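Local atomic coordinates of Nop domain-containing protein (Archaeoglobus fulgidus, PDB entry 1NT2), a protein that forms a complex with fibrillarin in the core of the archaeal box C/D sRNP and probably binds the guide RNA. Residues Glu128-Met142 against Ala148-Met161. Numbering follows the deposited sequence.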
ATOM      1  N   GLU B 128     -20.033   5.090  11.993  1.00 45.89           N
ATOM      2  CA  GLU B 128     -21.057   4.436  11.200  1.00 46.34           C
ATOM      3  C   GLU B 128     -22.430   4.954  11.619  1.00 45.34           C
ATOM      4  O   GLU B 128     -23.323   5.080  10.783  1.00 46.17           O
ATOM      5  CB  GLU B 128     -20.969   2.904  11.338  1.00 49.25           C
ATOM      6  CG  GLU B 128     -20.276   2.227  10.135  1.00 53.44           C
ATOM      7  CD  GLU B 128     -20.211   0.692  10.216  1.00 55.70           C
ATOM      8  OE1 GLU B 128     -21.270   0.033  10.310  1.00 55.81           O
ATOM      9  OE2 GLU B 128     -19.088   0.143  10.167  1.00 56.97           O
ATOM     10  N   ARG B 129     -22.604   5.275  12.901  1.00 43.88           N
ATOM     11  CA  ARG B 129     -23.894   5.799  13.352  1.00 43.66           C
ATOM     12  C   ARG B 129     -24.067   7.201  12.787  1.00 41.99           C
ATOM     13  O   ARG B 129     -25.166   7.609  12.425  1.00 40.75           O
ATOM     14  CB  ARG B 129     -23.977   5.870  14.876  1.00 45.09           C
ATOM     15  CG  ARG B 129     -25.377   6.202  15.381  1.00 47.53           C
ATOM     16  CD  ARG B 129     -25.396   6.404  16.886  1.00 52.21           C
ATOM     17  NE  ARG B 129     -24.866   5.247  17.608  1.00 56.34           N
ATOM     18  CZ  ARG B 129     -24.698   5.186  18.930  1.00 57.63           C
ATOM     19  NH1 ARG B 129     -25.023   6.221  19.700  1.00 57.44           N
ATOM     20  NH2 ARG B 129     -24.195   4.086  19.485  1.00 57.25           N
ATOM     21  N   GLU B 130     -22.963   7.933  12.716  1.00 40.43           N
ATOM     22  CA  GLU B 130     -22.972   9.287  12.189  1.00 39.61           C
ATOM     23  C   GLU B 130     -23.430   9.356  10.730  1.00 39.57           C
ATOM     24  O   GLU B 130     -24.333  10.128  10.392  1.00 39.73           O
ATOM     25  CB  GLU B 130     -21.579   9.901  12.316  1.00 38.70           C
ATOM     26  CG  GLU B 130     -21.482  11.035  13.322  1.00 38.49           C
ATOM     27  CD  GLU B 130     -22.131  12.317  12.841  1.00 37.41           C
ATOM     28  OE1 GLU B 130     -22.046  13.332  13.562  1.00 35.79           O
ATOM     29  OE2 GLU B 130     -22.720  12.315  11.741  1.00 37.35           O
ATOM     30  N   ILE B 131     -22.811   8.562   9.861  1.00 38.62           N
ATOM     31  CA  ILE B 131     -23.188   8.594   8.463  1.00 37.80           C
ATOM     32  C   ILE B 131     -24.674   8.311   8.352  1.00 40.18           C
ATOM     33  O   ILE B 131     -25.333   8.761   7.416  1.00 41.46           O
ATOM     34  CB  ILE B 131     -22.379   7.582   7.628  1.00 35.14           C
ATOM     35  CG1 ILE B 131     -22.593   6.162   8.151  1.00 35.13           C
ATOM     36  CG2 ILE B 131     -20.909   7.946   7.669  1.00 32.64           C
ATOM     37  CD1 ILE B 131     -23.839   5.462   7.629  1.00 33.84           C
ATOM     38  N   GLU B 132     -25.213   7.581   9.323  1.00 42.28           N
ATOM     39  CA  GLU B 132     -26.640   7.267   9.308  1.00 43.85           C
ATOM     40  C   GLU B 132     -27.451   8.506   9.667  1.00 41.89           C
ATOM     41  O   GLU B 132     -28.389   8.856   8.965  1.00 41.55           O
ATOM     42  CB  GLU B 132     -26.958   6.122  10.280  1.00 47.57           C
ATOM     43  CG  GLU B 132     -28.437   5.744  10.329  1.00 53.12           C
ATOM     44  CD  GLU B 132     -28.674   4.332  10.853  1.00 56.79           C
ATOM     45  OE1 GLU B 132     -28.160   4.000  11.942  1.00 59.66           O
ATOM     46  OE2 GLU B 132     -29.382   3.552  10.176  1.00 58.76           O
ATOM     47  N   GLU B 133     -27.081   9.177  10.751  1.00 40.18           N
ATOM     48  CA  GLU B 133     -27.788  10.380  11.159  1.00 39.40           C
ATOM     49  C   GLU B 133     -27.944  11.361  10.001  1.00 38.02           C
ATOM     50  O   GLU B 133     -29.063  11.744   9.666  1.00 38.97           O
ATOM     51  CB  GLU B 133     -27.065  11.069  12.313  1.00 41.13           C
ATOM     52  CG  GLU B 133     -27.944  11.248  13.540  1.00 44.85           C
ATOM     53  CD  GLU B 133     -28.320   9.923  14.191  1.00 47.08           C
ATOM     54  OE1 GLU B 133     -27.646   9.520  15.172  1.00 47.36           O
ATOM     55  OE2 GLU B 133     -29.283   9.278  13.710  1.00 48.34           O
ATOM     56  N   VAL B 134     -26.833  11.778   9.396  1.00 35.08           N
ATOM     57  CA  VAL B 134     -26.893  12.707   8.269  1.00 32.75           C
ATOM     58  C   VAL B 134     -27.625  12.106   7.066  1.00 33.75           C
ATOM     59  O   VAL B 134     -28.666  12.608   6.646  1.00 34.68           O
ATOM     60  CB  VAL B 134     -25.496  13.126   7.804  1.00 30.46           C
ATOM     61  CG1 VAL B 134     -25.063  14.346   8.524  1.00 28.41           C
ATOM     62  CG2 VAL B 134     -24.521  12.014   8.058  1.00 31.22           C
ATOM     63  N   MET B 135     -27.077  11.041   6.501  1.00 33.25           N
ATOM     64  CA  MET B 135     -27.703  10.400   5.361  1.00 34.20           C
ATOM     65  C   MET B 135     -29.239  10.359   5.431  1.00 35.17           C
ATOM     66  O   MET B 135     -29.914  10.470   4.411  1.00 35.27           O
ATOM     67  CB  MET B 135     -27.134   8.989   5.196  1.00 33.53           C
ATOM     68  CG  MET B 135     -25.779   8.961   4.504  1.00 31.57           C
ATOM     69  SD  MET B 135     -25.911   9.164   2.710  1.00 30.76           S
ATOM     70  CE  MET B 135     -25.825  10.936   2.552  1.00 29.89           C
ATOM     71  N   GLU B 136     -29.798  10.209   6.626  1.00 36.70           N
ATOM     72  CA  GLU B 136     -31.255  10.172   6.774  1.00 39.22           C
ATOM     73  C   GLU B 136     -31.882  11.556   6.632  1.00 39.68           C
ATOM     74  O   GLU B 136     -33.082  11.678   6.389  1.00 40.37           O
ATOM     75  CB  GLU B 136     -31.649   9.590   8.140  1.00 40.40           C
ATOM     76  CG  GLU B 136     -31.707   8.063   8.174  1.00 42.34           C
ATOM     77  CD  GLU B 136     -31.834   7.484   9.585  1.00 41.66           C
ATOM     78  OE1 GLU B 136     -31.715   6.244   9.710  1.00 40.63           O
ATOM     79  OE2 GLU B 136     -32.047   8.257  10.549  1.00 40.12           O
ATOM     80  N   LYS B 137     -31.063  12.593   6.777  1.00 38.51           N
ATOM     81  CA  LYS B 137     -31.533  13.964   6.699  1.00 37.30           C
ATOM     82  C   LYS B 137     -31.160  14.637   5.393  1.00 36.73           C
ATOM     83  O   LYS B 137     -31.986  15.297   4.767  1.00 37.86           O
ATOM     84  CB  LYS B 137     -30.956  14.764   7.868  1.00 37.59           C
ATOM     85  CG  LYS B 137     -31.339  16.234   7.888  1.00 41.21           C
ATOM     86  CD  LYS B 137     -30.584  17.016   8.981  1.00 44.57           C
ATOM     87  CE  LYS B 137     -31.091  16.722  10.407  1.00 46.18           C
ATOM     88  NZ  LYS B 137     -30.806  15.343  10.914  1.00 47.70           N
ATOM     89  N   ILE B 138     -29.910  14.467   4.986  1.00 35.40           N
ATOM     90  CA  ILE B 138     -29.404  15.086   3.769  1.00 34.48           C
ATOM     91  C   ILE B 138     -29.652  14.212   2.538  1.00 33.71           C
ATOM     92  O   ILE B 138     -29.545  14.676   1.408  1.00 32.92           O
ATOM     93  CB  ILE B 138     -27.882  15.377   3.921  1.00 35.53           C
ATOM     94  CG1 ILE B 138     -27.412  16.374   2.863  1.00 39.03           C
ATOM     95  CG2 ILE B 138     -27.094  14.098   3.794  1.00 35.81           C
ATOM     96  CD1 ILE B 138     -27.826  17.825   3.134  1.00 41.76           C
ATOM     97  N   ALA B 139     -30.004  12.951   2.762  1.00 33.79           N
ATOM     98  CA  ALA B 139     -30.242  12.030   1.658  1.00 33.46           C
ATOM     99  C   ALA B 139     -31.219  10.895   2.000  1.00 33.60           C
ATOM    100  O   ALA B 139     -30.874   9.720   1.907  1.00 33.21           O
ATOM    101  CB  ALA B 139     -28.912  11.452   1.196  1.00 31.67           C
ATOM    102  N   PRO B 140     -32.459  11.235   2.376  1.00 33.78           N
ATOM    103  CA  PRO B 140     -33.449  10.214   2.723  1.00 34.63           C
ATOM    104  C   PRO B 140     -33.821   9.318   1.549  1.00 36.19           C
ATOM    105  O   PRO B 140     -33.546   8.119   1.567  1.00 38.94           O
ATOM    106  CB  PRO B 140     -34.629  11.038   3.207  1.00 33.37           C
ATOM    107  CG  PRO B 140     -34.564  12.220   2.309  1.00 33.94           C
ATOM    108  CD  PRO B 140     -33.087  12.565   2.328  1.00 34.25           C
ATOM    109  N   ASN B 141     -34.443   9.906   0.533  1.00 35.82           N
ATOM    110  CA  ASN B 141     -34.871   9.180  -0.658  1.00 34.80           C
ATOM    111  C   ASN B 141     -33.908   8.072  -1.077  1.00 34.11           C
ATOM    112  O   ASN B 141     -34.323   7.109  -1.719  1.00 33.87           O
ATOM    113  CB  ASN B 141     -35.079  10.162  -1.816  1.00 36.10           C
ATOM    114  CG  ASN B 141     -36.133  11.217  -1.503  1.00 36.60           C
ATOM    115  OD1 ASN B 141     -37.306  10.896  -1.339  1.00 38.27           O
ATOM    116  ND2 ASN B 141     -35.716  12.479  -1.415  1.00 36.45           N
ATOM    117  N   MET B 142     -32.631   8.211  -0.716  1.00 33.21           N
ATOM    118  CA  MET B 142     -31.623   7.200  -1.038  1.00 32.91           C
ATOM    119  C   MET B 142     -31.480   6.174   0.075  1.00 32.64           C
ATOM    120  O   MET B 142     -31.622   4.973  -0.156  1.00 32.47           O
ATOM    121  CB  MET B 142     -30.260   7.838  -1.268  1.00 33.01           C
ATOM    122  CG  MET B 142     -30.020   8.326  -2.667  1.00 33.31           C
ATOM    123  SD  MET B 142     -28.301   8.798  -2.846  1.00 33.85           S
ATOM    124  CE  MET B 142     -27.602   7.231  -3.393  1.00 33.50           C
ATOM    125  N   ALA B 148     -28.636   3.600   4.633  1.00 34.62           N
ATOM    126  CA  ALA B 148     -27.546   4.520   4.942  1.00 34.96           C
ATOM    127  C   ALA B 148     -26.182   4.000   4.514  1.00 34.77           C
ATOM    128  O   ALA B 148     -25.493   4.624   3.705  1.00 34.29           O
ATOM    129  CB  ALA B 148     -27.537   4.828   6.433  1.00 36.32           C
ATOM    130  N   LYS B 149     -25.804   2.851   5.066  1.00 35.02           N
ATOM    131  CA  LYS B 149     -24.521   2.219   4.767  1.00 34.23           C
ATOM    132  C   LYS B 149     -24.139   2.378   3.282  1.00 32.82           C
ATOM    133  O   LYS B 149     -23.169   3.067   2.944  1.00 30.74           O
ATOM    134  CB  LYS B 149     -24.598   0.733   5.157  1.00 35.41           C
ATOM    135  CG  LYS B 149     -23.265  -0.019   5.235  1.00 35.20           C
ATOM    136  CD  LYS B 149     -22.485   0.303   6.502  1.00 37.26           C
ATOM    137  CE  LYS B 149     -21.449   1.420   6.306  1.00 39.84           C
ATOM    138  NZ  LYS B 149     -22.021   2.772   5.998  1.00 41.28           N
ATOM    139  N   VAL B 150     -24.918   1.752   2.405  1.00 31.23           N
ATOM    140  CA  VAL B 150     -24.666   1.808   0.969  1.00 30.69           C
ATOM    141  C   VAL B 150     -24.790   3.224   0.401  1.00 31.31           C
ATOM    142  O   VAL B 150     -23.842   3.769  -0.179  1.00 31.43           O
ATOM    143  CB  VAL B 150     -25.653   0.911   0.215  1.00 29.37           C
ATOM    144  CG1 VAL B 150     -25.162   0.669  -1.197  1.00 28.20           C
ATOM    145  CG2 VAL B 150     -25.835  -0.380   0.964  1.00 29.28           C
ATOM    146  N   ALA B 151     -25.973   3.806   0.564  1.00 30.39           N
ATOM    147  CA  ALA B 151     -26.252   5.143   0.069  1.00 28.82           C
ATOM    148  C   ALA B 151     -25.073   6.093   0.269  1.00 28.12           C
ATOM    149  O   ALA B 151     -24.689   6.826  -0.644  1.00 29.10           O
ATOM    150  CB  ALA B 151     -27.501   5.703   0.759  1.00 27.53           C
ATOM    151  N   ALA B 152     -24.484   6.062   1.457  1.00 24.87           N
ATOM    152  CA  ALA B 152     -23.383   6.959   1.752  1.00 22.51           C
ATOM    153  C   ALA B 152     -22.109   6.649   0.982  1.00 22.21           C
ATOM    154  O   ALA B 152     -21.322   7.547   0.697  1.00 20.20           O
ATOM    155  CB  ALA B 152     -23.114   6.964   3.245  1.00 21.66           C
ATOM    156  N   LYS B 153     -21.899   5.384   0.642  1.00 23.61           N
ATOM    157  CA  LYS B 153     -20.689   5.022  -0.094  1.00 24.74           C
ATOM    158  C   LYS B 153     -20.777   5.514  -1.528  1.00 24.67           C
ATOM    159  O   LYS B 153     -19.792   5.994  -2.091  1.00 24.03           O
ATOM    160  CB  LYS B 153     -20.459   3.507  -0.068  1.00 23.82           C
ATOM    161  CG  LYS B 153     -19.293   3.018  -0.954  1.00 22.71           C
ATOM    162  CD  LYS B 153     -17.917   3.605  -0.597  1.00 20.76           C
ATOM    163  CE  LYS B 153     -16.803   2.817  -1.305  1.00 21.79           C
ATOM    164  NZ  LYS B 153     -15.413   3.297  -1.034  1.00 20.78           N
ATOM    165  N   LEU B 154     -21.952   5.386  -2.129  1.00 24.04           N
ATOM    166  CA  LEU B 154     -22.108   5.873  -3.481  1.00 25.16           C
ATOM    167  C   LEU B 154     -21.704   7.338  -3.463  1.00 25.99           C
ATOM    168  O   LEU B 154     -20.909   7.779  -4.285  1.00 28.27           O
ATOM    169  CB  LEU B 154     -23.554   5.775  -3.936  1.00 25.73           C
ATOM    170  CG  LEU B 154     -24.127   4.385  -4.148  1.00 27.28           C
ATOM    171  CD1 LEU B 154     -25.569   4.515  -4.607  1.00 25.66           C
ATOM    172  CD2 LEU B 154     -23.287   3.641  -5.177  1.00 27.32           C
ATOM    173  N   LEU B 155     -22.251   8.091  -2.515  1.00 24.90           N
ATOM    174  CA  LEU B 155     -21.946   9.508  -2.426  1.00 24.52           C
ATOM    175  C   LEU B 155     -20.462   9.779  -2.309  1.00 25.66           C
ATOM    176  O   LEU B 155     -19.954  10.720  -2.907  1.00 27.21           O
ATOM    177  CB  LEU B 155     -22.661  10.139  -1.238  1.00 23.35           C
ATOM    178  CG  LEU B 155     -22.350  11.615  -0.974  1.00 21.24           C
ATOM    179  CD1 LEU B 155     -22.702  12.451  -2.189  1.00 18.96           C
ATOM    180  CD2 LEU B 155     -23.129  12.083   0.245  1.00 20.75           C
ATOM    181  N   GLU B 156     -19.754   8.969  -1.537  1.00 26.65           N
ATOM    182  CA  GLU B 156     -18.322   9.192  -1.394  1.00 28.25           C
ATOM    183  C   GLU B 156     -17.602   8.766  -2.658  1.00 27.57           C
ATOM    184  O   GLU B 156     -16.670   9.425  -3.089  1.00 27.41           O
ATOM    185  CB  GLU B 156     -17.763   8.428  -0.187  1.00 30.54           C
ATOM    186  CG  GLU B 156     -16.234   8.436  -0.074  1.00 31.32           C
ATOM    187  CD  GLU B 156     -15.592   7.112  -0.496  1.00 32.99           C
ATOM    188  OE1 GLU B 156     -14.345   7.067  -0.593  1.00 32.24           O
ATOM    189  OE2 GLU B 156     -16.327   6.120  -0.719  1.00 32.68           O
ATOM    190  N   ARG B 157     -18.042   7.664  -3.250  1.00 28.05           N
ATOM    191  CA  ARG B 157     -17.428   7.163  -4.473  1.00 29.13           C
ATOM    192  C   ARG B 157     -17.737   8.132  -5.628  1.00 28.41           C
ATOM    193  O   ARG B 157     -16.951   8.265  -6.576  1.00 27.37           O
ATOM    194  CB  ARG B 157     -17.970   5.764  -4.794  1.00 31.14           C
ATOM    195  CG  ARG B 157     -16.981   4.862  -5.523  1.00 35.14           C
ATOM    196  CD  ARG B 157     -16.028   4.167  -4.559  1.00 37.98           C
ATOM    197  NE  ARG B 157     -15.225   5.107  -3.781  1.00 40.61           N
ATOM    198  CZ  ARG B 157     -14.350   5.955  -4.308  1.00 42.41           C
ATOM    199  NH1 ARG B 157     -14.166   5.980  -5.624  1.00 44.04           N
ATOM    200  NH2 ARG B 157     -13.659   6.775  -3.524  1.00 43.18           N
ATOM    201  N   ALA B 158     -18.893   8.796  -5.528  1.00 27.05           N
ATOM    202  CA  ALA B 158     -19.352   9.775  -6.517  1.00 25.61           C
ATOM    203  C   ALA B 158     -18.574  11.060  -6.300  1.00 25.38           C
ATOM    204  O   ALA B 158     -18.248  11.779  -7.245  1.00 24.77           O
ATOM    205  CB  ALA B 158     -20.843  10.039  -6.347  1.00 24.19           C
ATOM    206  N   GLY B 159     -18.291  11.342  -5.033  1.00 25.73           N
ATOM    207  CA  GLY B 159     -17.535  12.525  -4.687  1.00 25.01           C
ATOM    208  C   GLY B 159     -18.327  13.550  -3.916  1.00 26.18           C
ATOM    209  O   GLY B 159     -17.882  14.014  -2.877  1.00 27.14           O
ATOM    210  N   SER B 160     -19.499  13.914  -4.422  1.00 27.01           N
ATOM    211  CA  SER B 160     -20.330  14.910  -3.763  1.00 27.86           C
ATOM    212  C   SER B 160     -21.725  14.702  -4.261  1.00 29.13           C
ATOM    213  O   SER B 160     -21.947  13.818  -5.084  1.00 30.05           O
ATOM    214  CB  SER B 160     -19.868  16.307  -4.140  1.00 28.50           C
ATOM    215  OG  SER B 160     -19.801  16.431  -5.549  1.00 29.53           O
ATOM    216  N   MET B 161     -22.666  15.510  -3.781  1.00 30.88           N
ATOM    217  CA  MET B 161     -24.044  15.360  -4.230  1.00 32.94           C
ATOM    218  C   MET B 161     -24.175  15.686  -5.698  1.00 33.41           C
ATOM    219  O   MET B 161     -24.501  14.809  -6.491  1.00 33.96           O
ATOM    220  CB  MET B 161     -25.004  16.235  -3.422  1.00 33.44           C
ATOM    221  CG  MET B 161     -25.458  15.598  -2.111  1.00 34.72           C
ATOM    222  SD  MET B 161     -26.495  14.130  -2.331  1.00 35.09           S
ATOM    223  CE  MET B 161     -28.084  14.713  -1.649  1.00 33.82           C
TER
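The E128 carboxylate meets only the aliphatic part of K149 across the contact, OE1 lying 4.0 Å from CD; its salt-bridge partners are R125 and R124 on its own helix. Away from the contact, the R157 guanidinium takes E156 OE1 at its edge through NH2, nearly in its own plane but from above that of the carboxylate. Helices 128-138 and 148-158 cross at 80°, with M135 a knob in the hole formed by A148, A151, A152 and L155. Its flexible chain, bent at chi2 (-78°) and chi3 (89°), lays SD over A152, 3.5 Å from CA, and carries CE to L155 CD2. With an alanine in place of M135, that hole is likely to be left unfilled and L155 CD2 to lose its methyl partner. A148 is small enough for its CB to sit 3.9 Å from both E132 CA and I131 CD1, letting the backbones approach. M142, long and unbranched, spans from A151 CB (4.0 Å from its CB) to L154 CD1 (3.6 Å from its CE). Thus the end of a predicted coiled coil packs on helix 148-158 within the family's snoRNA-binding region; helix 140-146 makes the turn between them, and helix 217-236 touches M142, L154 and M161.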